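Local coordinates for mevalonate diphosphate decarboxylase (Legionella pneumophila, PDB 3LTO), which probably catalyses the ATP-dependent decarboxylation of mevalonate diphosphate to isopentenyl diphosphate, a step in isoprenoid biosynthesis, at residues Trp55-Ile60 against Glu65-Val70; Ser97-Pro102 against Leu107-Ser112. All blocks are in the same frame, centred on the assembly; numbering follows the deposited sequence.

Following the chain from the N terminus, contact 1 comes first: the chain leaves strand 54-55, turns, and folds back at 65-70 just before helix 71-87, closing a short surface loop. Contact 2 opens later, after that helix, where strand 93-99 runs out into a loop that returns at 107-112 to start helix 110-129. The two loops follow one another without nesting or crossing, yet they touch. Strand 93-99 lies beside strand 54-55, and at its end Leu58 N meets Ser97 O at 2.8 Å while Trp55 NE1 meets Ser97 OG at 3.0 Å, both probable hydrogen bonds. Strand 93-99 thus joins the outer loop of contact 1 to the more interior contact 2.

Contact 1 of 2, residues Trp55-Ile60 against Glu65-Val70; sequences WEPLTI and EFNLSV
Pro57 and Glu65 hold this turn-back of the chain through the backbone: Glu65 N donates to Pro57 O at 2.9 Å, almost straight at the hydrogen (169°), although the donor rises above the carbonyl plane. Beside this bond lies the tighter packing. The Pro57 ring is wedged between two neighbours, with its CG against Asn67 CB at 3.9 Å and its CD 3.7 Å above the plane of the Trp55 indole, over the ring centre. CG of Trp55 stands anti to the backbone N (chi1 -179°), which carries the six-membered ring out to the returning segment. There Asn67 ND2 comes within 3.8 Å of Trp55 CH2, the amide turned 71° from the ring, and Ser69 OG approaches Trp55 CZ3 at the indole edge, 3.6 Å away. At the other end of the indole, NE1 is hydrogen-bonded to Ser97 OG of strand 93-99. Asn67 is shaped by an Asx turn: its OD1 accepts from Ser69 N at 2.9 Å, in the carbonyl plane, and Ser69 OG adds a weak bond to the same oxygen. This turn lies shortly before helix 71-87; a sulfate ion, probably from the crystallisation liquor, lies about 4 Å from the Ser69 side chain. Beside the backbone bond, away from Thr59, one water donates to Pro57 O and Glu65 O. Toward Leu58 the fit is looser, and a second water bridges Leu58 O to Glu65 OE1 at the end of an extended side chain. Thr59 touches through CG2, 4.1 Å from Glu65 CB, while its hydroxyl bonds to Ala63 O.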
loop_
_atom_site.group_PDB
_atom_site.type_symbol
_atom_site.label_atom_id
_atom_site.label_comp_id
_atom_site.label_asym_id
_atom_site.label_seq_id
_atom_site.Cartn_x
_atom_site.Cartn_y
_atom_site.Cartn_z
ATOM N N TRP A 55 22.126 16.761 16.819
ATOM C CA TRP A 55 20.899 16.569 17.581
ATOM C C TRP A 55 21.066 16.997 19.034
ATOM O O TRP A 55 21.913 16.468 19.760
ATOM C CB TRP A 55 20.461 15.107 17.532
ATOM C CG TRP A 55 19.192 14.857 18.290
ATOM C CD1 TRP A 55 17.997 15.484 18.107
ATOM C CD2 TRP A 55 18.989 13.905 19.341
ATOM N NE1 TRP A 55 17.059 14.982 18.975
ATOM C CE2 TRP A 55 17.638 14.010 19.744
ATOM C CE3 TRP A 55 19.815 12.972 19.983
ATOM C CZ2 TRP A 55 17.093 13.218 20.757
ATOM C CZ3 TRP A 55 19.268 12.183 20.994
ATOM C CH2 TRP A 55 17.919 12.314 21.368
ATOM N N GLU A 56 20.250 17.959 19.452
ATOM C CA GLU A 56 20.301 18.455 20.815
ATOM C C GLU A 56 18.910 18.454 21.409
ATOM O O GLU A 56 18.186 19.441 21.316
ATOM C CB GLU A 56 20.881 19.865 20.841
ATOM C CG GLU A 56 20.866 20.531 22.207
ATOM C CD GLU A 56 21.336 21.972 22.135
ATOM O OE1 GLU A 56 21.004 22.636 21.132
ATOM O OE2 GLU A 56 22.023 22.444 23.074
ATOM N N PRO A 57 18.508 17.332 22.019
ATOM C CA PRO A 57 17.176 17.261 22.622
ATOM C C PRO A 57 17.070 18.321 23.727
ATOM O O PRO A 57 18.067 18.658 24.367
ATOM C CB PRO A 57 17.125 15.834 23.162
ATOM C CG PRO A 57 18.563 15.585 23.555
ATOM C CD PRO A 57 19.310 16.142 22.358
ATOM N N LEU A 58 15.868 18.849 23.935
ATOM C CA LEU A 58 15.649 19.881 24.943
ATOM C C LEU A 58 14.505 19.517 25.874
ATOM O O LEU A 58 13.623 18.730 25.509
ATOM C CB LEU A 58 15.329 21.221 24.269
ATOM C CG LEU A 58 16.311 21.807 23.245
ATOM C CD1 LEU A 58 15.707 23.064 22.634
ATOM C CD2 LEU A 58 17.648 22.121 23.912
ATOM N N THR A 59 14.527 20.087 27.076
ATOM C CA THR A 59 13.470 19.854 28.056
ATOM C C THR A 59 12.307 20.780 27.720
ATOM O O THR A 59 12.447 21.709 26.920
ATOM C CB THR A 59 13.932 20.166 29.491
ATOM O OG1 THR A 59 14.301 21.548 29.584
ATOM C CG2 THR A 59 15.106 19.288 29.870
ATOM N N ILE A 60 11.159 20.536 28.341
ATOM C CA ILE A 60 9.980 21.352 28.076
ATOM C C ILE A 60 10.281 22.849 28.214
ATOM O O ILE A 60 9.895 23.647 27.356
ATOM C CB ILE A 60 8.813 20.942 29.003
ATOM C CG1 ILE A 60 8.674 19.412 29.000
ATOM C CG2 ILE A 60 7.504 21.567 28.511
ATOM C CD1 ILE A 60 7.532 18.882 29.854
ATOM N N GLU A 65 18.658 18.792 27.252
ATOM C CA GLU A 65 18.334 17.599 28.014
ATOM C C GLU A 65 19.589 16.733 28.068
ATOM O O GLU A 65 20.343 16.657 27.093
ATOM C CB GLU A 65 17.201 16.833 27.330
ATOM C CG GLU A 65 16.779 15.552 28.034
ATOM C CD GLU A 65 15.636 14.864 27.307
ATOM O OE1 GLU A 65 14.560 15.483 27.166
ATOM O OE2 GLU A 65 15.813 13.713 26.869
ATOM N N PHE A 66 19.824 16.101 29.213
ATOM C CA PHE A 66 20.984 15.244 29.367
ATOM C C PHE A 66 20.601 13.922 28.736
ATOM O O PHE A 66 19.749 13.198 29.253
ATOM C CB PHE A 66 21.329 15.063 30.849
ATOM C CG PHE A 66 22.642 14.361 31.088
ATOM C CD1 PHE A 66 22.744 12.985 30.969
ATOM C CD2 PHE A 66 23.782 15.089 31.424
ATOM C CE1 PHE A 66 23.959 12.339 31.181
ATOM C CE2 PHE A 66 25.003 14.453 31.639
ATOM C CZ PHE A 66 25.090 13.074 31.517
ATOM N N ASN A 67 21.234 13.619 27.608
ATOM C CA ASN A 67 20.944 12.404 26.860
ATOM C C ASN A 67 22.233 11.891 26.223
ATOM O O ASN A 67 22.882 12.602 25.455
ATOM C CB ASN A 67 19.914 12.731 25.773
ATOM C CG ASN A 67 19.247 11.501 25.200
ATOM O OD1 ASN A 67 19.907 10.547 24.809
ATOM N ND2 ASN A 67 17.925 11.528 25.136
ATOM N N LEU A 68 22.605 10.660 26.553
ATOM C CA LEU A 68 23.815 10.048 26.015
ATOM C C LEU A 68 23.485 8.889 25.076
ATOM O O LEU A 68 24.288 7.969 24.921
ATOM C CB LEU A 68 24.706 9.549 27.167
ATOM C CG LEU A 68 25.696 10.507 27.857
ATOM C CD1 LEU A 68 25.133 11.913 27.914
ATOM C CD2 LEU A 68 26.010 9.993 29.255
ATOM N N SER A 69 22.312 8.937 24.444
ATOM C CA SER A 69 21.899 7.860 23.549
ATOM C C SER A 69 22.609 7.880 22.211
ATOM O O SER A 69 22.801 8.927 21.604
ATOM C CB SER A 69 20.399 7.914 23.276
ATOM O OG SER A 69 20.122 8.880 22.277
ATOM N N VAL A 70 22.977 6.700 21.754
ATOM C CA VAL A 70 23.638 6.570 20.483
ATOM C C VAL A 70 22.591 6.089 19.490
ATOM O O VAL A 70 22.402 6.684 18.434
ATOM C CB VAL A 70 24.784 5.551 20.582
ATOM C CG1 VAL A 70 25.207 5.099 19.194
ATOM C CG2 VAL A 70 25.956 6.176 21.330
HETATM O O HOH W 1 20.700 17.907 24.827
HETATM O O HOH W 2 13.561 15.960 24.564
#

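Contact 2 of 2, residues Ser97-Pro102 against Leu107-Ser112; sequences SSNNFP and LASSAS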
loop_
_atom_site.group_PDB
_atom_site.type_symbol
_atom_site.label_atom_id
_atom_site.label_comp_id
_atom_site.label_asym_id
_atom_site.label_seq_id
_atom_site.Cartn_x
_atom_site.Cartn_y
_atom_site.Cartn_z
ATOM N N SER A 97 14.692 18.852 19.520
ATOM C CA SER A 97 13.418 18.178 19.732
ATOM C C SER A 97 12.967 18.318 21.183
ATOM O O SER A 97 13.789 18.492 22.089
ATOM C CB SER A 97 13.551 16.697 19.377
ATOM O OG SER A 97 14.575 16.090 20.151
ATOM N N SER A 98 11.659 18.231 21.392
ATOM C CA SER A 98 11.093 18.367 22.723
ATOM C C SER A 98 9.701 17.742 22.781
ATOM O O SER A 98 9.089 17.484 21.742
ATOM C CB SER A 98 11.008 19.849 23.079
ATOM O OG SER A 98 10.462 20.022 24.367
ATOM N N ASN A 99 9.210 17.491 23.992
ATOM C CA ASN A 99 7.879 16.918 24.190
ATOM C C ASN A 99 7.154 17.782 25.203
ATOM O O ASN A 99 7.791 18.514 25.963
ATOM C CB ASN A 99 7.955 15.500 24.761
ATOM C CG ASN A 99 8.758 14.565 23.900
ATOM O OD1 ASN A 99 8.504 14.426 22.703
ATOM N ND2 ASN A 99 9.736 13.909 24.505
ATOM N N ASN A 100 5.828 17.704 25.226
ATOM C CA ASN A 100 5.081 18.486 26.196
ATOM C C ASN A 100 4.691 17.577 27.351
ATOM O O ASN A 100 3.928 17.965 28.237
ATOM C CB ASN A 100 3.849 19.138 25.561
ATOM C CG ASN A 100 2.791 18.141 25.165
ATOM O OD1 ASN A 100 2.995 16.931 25.239
ATOM N ND2 ASN A 100 1.639 18.650 24.737
ATOM N N PHE A 101 5.214 16.354 27.321
ATOM C CA PHE A 101 4.967 15.407 28.392
ATOM C C PHE A 101 6.276 15.107 29.111
ATOM O O PHE A 101 7.338 15.036 28.487
ATOM C CB PHE A 101 4.306 14.109 27.891
ATOM C CG PHE A 101 4.782 13.629 26.550
ATOM C CD1 PHE A 101 4.416 14.297 25.381
ATOM C CD2 PHE A 101 5.528 12.457 26.446
ATOM C CE1 PHE A 101 4.782 13.797 24.126
ATOM C CE2 PHE A 101 5.898 11.952 25.195
ATOM C CZ PHE A 101 5.522 12.624 24.035
ATOM N N PRO A 102 6.211 14.932 30.441
ATOM C CA PRO A 102 7.354 14.646 31.311
ATOM C C PRO A 102 8.208 13.451 30.915
ATOM O O PRO A 102 7.736 12.508 30.281
ATOM C CB PRO A 102 6.702 14.453 32.677
ATOM C CG PRO A 102 5.384 13.851 32.322
ATOM C CD PRO A 102 4.948 14.735 31.175
ATOM N N LEU A 107 6.658 7.925 28.625
ATOM C CA LEU A 107 5.780 7.722 27.482
ATOM C C LEU A 107 6.628 7.640 26.221
ATOM O O LEU A 107 7.653 8.318 26.113
ATOM C CB LEU A 107 4.792 8.885 27.363
ATOM C CG LEU A 107 3.963 9.210 28.608
ATOM C CD1 LEU A 107 3.084 10.421 28.333
ATOM C CD2 LEU A 107 3.113 8.004 28.989
ATOM N N ALA A 108 6.206 6.805 25.275
ATOM C CA ALA A 108 6.935 6.647 24.022
ATOM C C ALA A 108 6.879 7.967 23.259
ATOM O O ALA A 108 5.797 8.463 22.958
ATOM C CB ALA A 108 6.313 5.527 23.191
ATOM N N SER A 109 8.043 8.532 22.953
ATOM C CA SER A 109 8.114 9.807 22.242
ATOM C C SER A 109 8.554 9.620 20.802
ATOM O O SER A 109 8.519 10.559 20.008
ATOM C CB SER A 109 9.113 10.736 22.926
ATOM O OG SER A 109 10.440 10.289 22.694
ATOM N N SER A 110 8.972 8.403 20.470
ATOM C CA SER A 110 9.458 8.090 19.133
ATOM C C SER A 110 8.479 8.454 18.016
ATOM O O SER A 110 8.802 9.240 17.128
ATOM C CB SER A 110 9.811 6.600 19.056
ATOM O OG SER A 110 10.619 6.323 17.929
ATOM N N ALA A 111 7.283 7.879 18.065
ATOM C CA ALA A 111 6.264 8.125 17.052
ATOM C C ALA A 111 6.020 9.605 16.747
ATOM O O ALA A 111 6.100 10.019 15.594
ATOM C CB ALA A 111 4.959 7.465 17.464
ATOM N N SER A 112 5.707 10.396 17.769
ATOM C CA SER A 112 5.447 11.815 17.555
ATOM C C SER A 112 6.721 12.581 17.206
ATOM O O SER A 112 6.675 13.554 16.456
ATOM C CB SER A 112 4.766 12.437 18.784
ATOM O OG SER A 112 5.518 12.225 19.966
#
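Leu107, Ala108 and Ser109 belong to the Leu-Ala-Ser-Ser-Ala run that matches the GHMP-kinase motif, which in relatives forms the phosphate-binding loop, and here that segment leans on Phe101, just past the end of strand 93-99. No hydrogen bond joins the two segments; the contact is made by side-chain packing. CD1 of Leu107 reaches CD2 of Phe101 at 3.7 Å, and Leu107 CB lies 3.8 Å from the same ring carbon, so both ends of the leucine side chain press on one flank of the phenyl group. Further along that flank, Ser109 CB is 4.1 Å from Phe101 CE2, approaching obliquely. At the far corner Ser112 OG lies near the ring plane, at the edge beside CZ and 4.1 Å from it; this buried hydroxyl is hydrogen-bonded to the hydroxyl of Ser41 on strand 31-47. With chi1 at 37°, the Phe101 ring is swung back over its own backbone and under the strand end, where Asn99 CB stands 3.6 Å above its centre. The phenyl group therefore fills the angle between the last strand residue and the incoming loop, with Leu39 packing against both Phe101 and Leu107. In the ribosomal-protein-S5-like domain of this family, such a loop leads from a sheet strand into a helix whose N-terminal end faces the nucleotide phosphates, consistent with the ATP binding assigned to this protein. Helix 110-129 starts directly after Ser109, whose carbonyl oxygen accepts from Ser113 OG in its first turn. Above the ring, the side chain of Asn99 also meets the serine before the helix, Asn99 CG lying 4.0 Å from Ser109 CB.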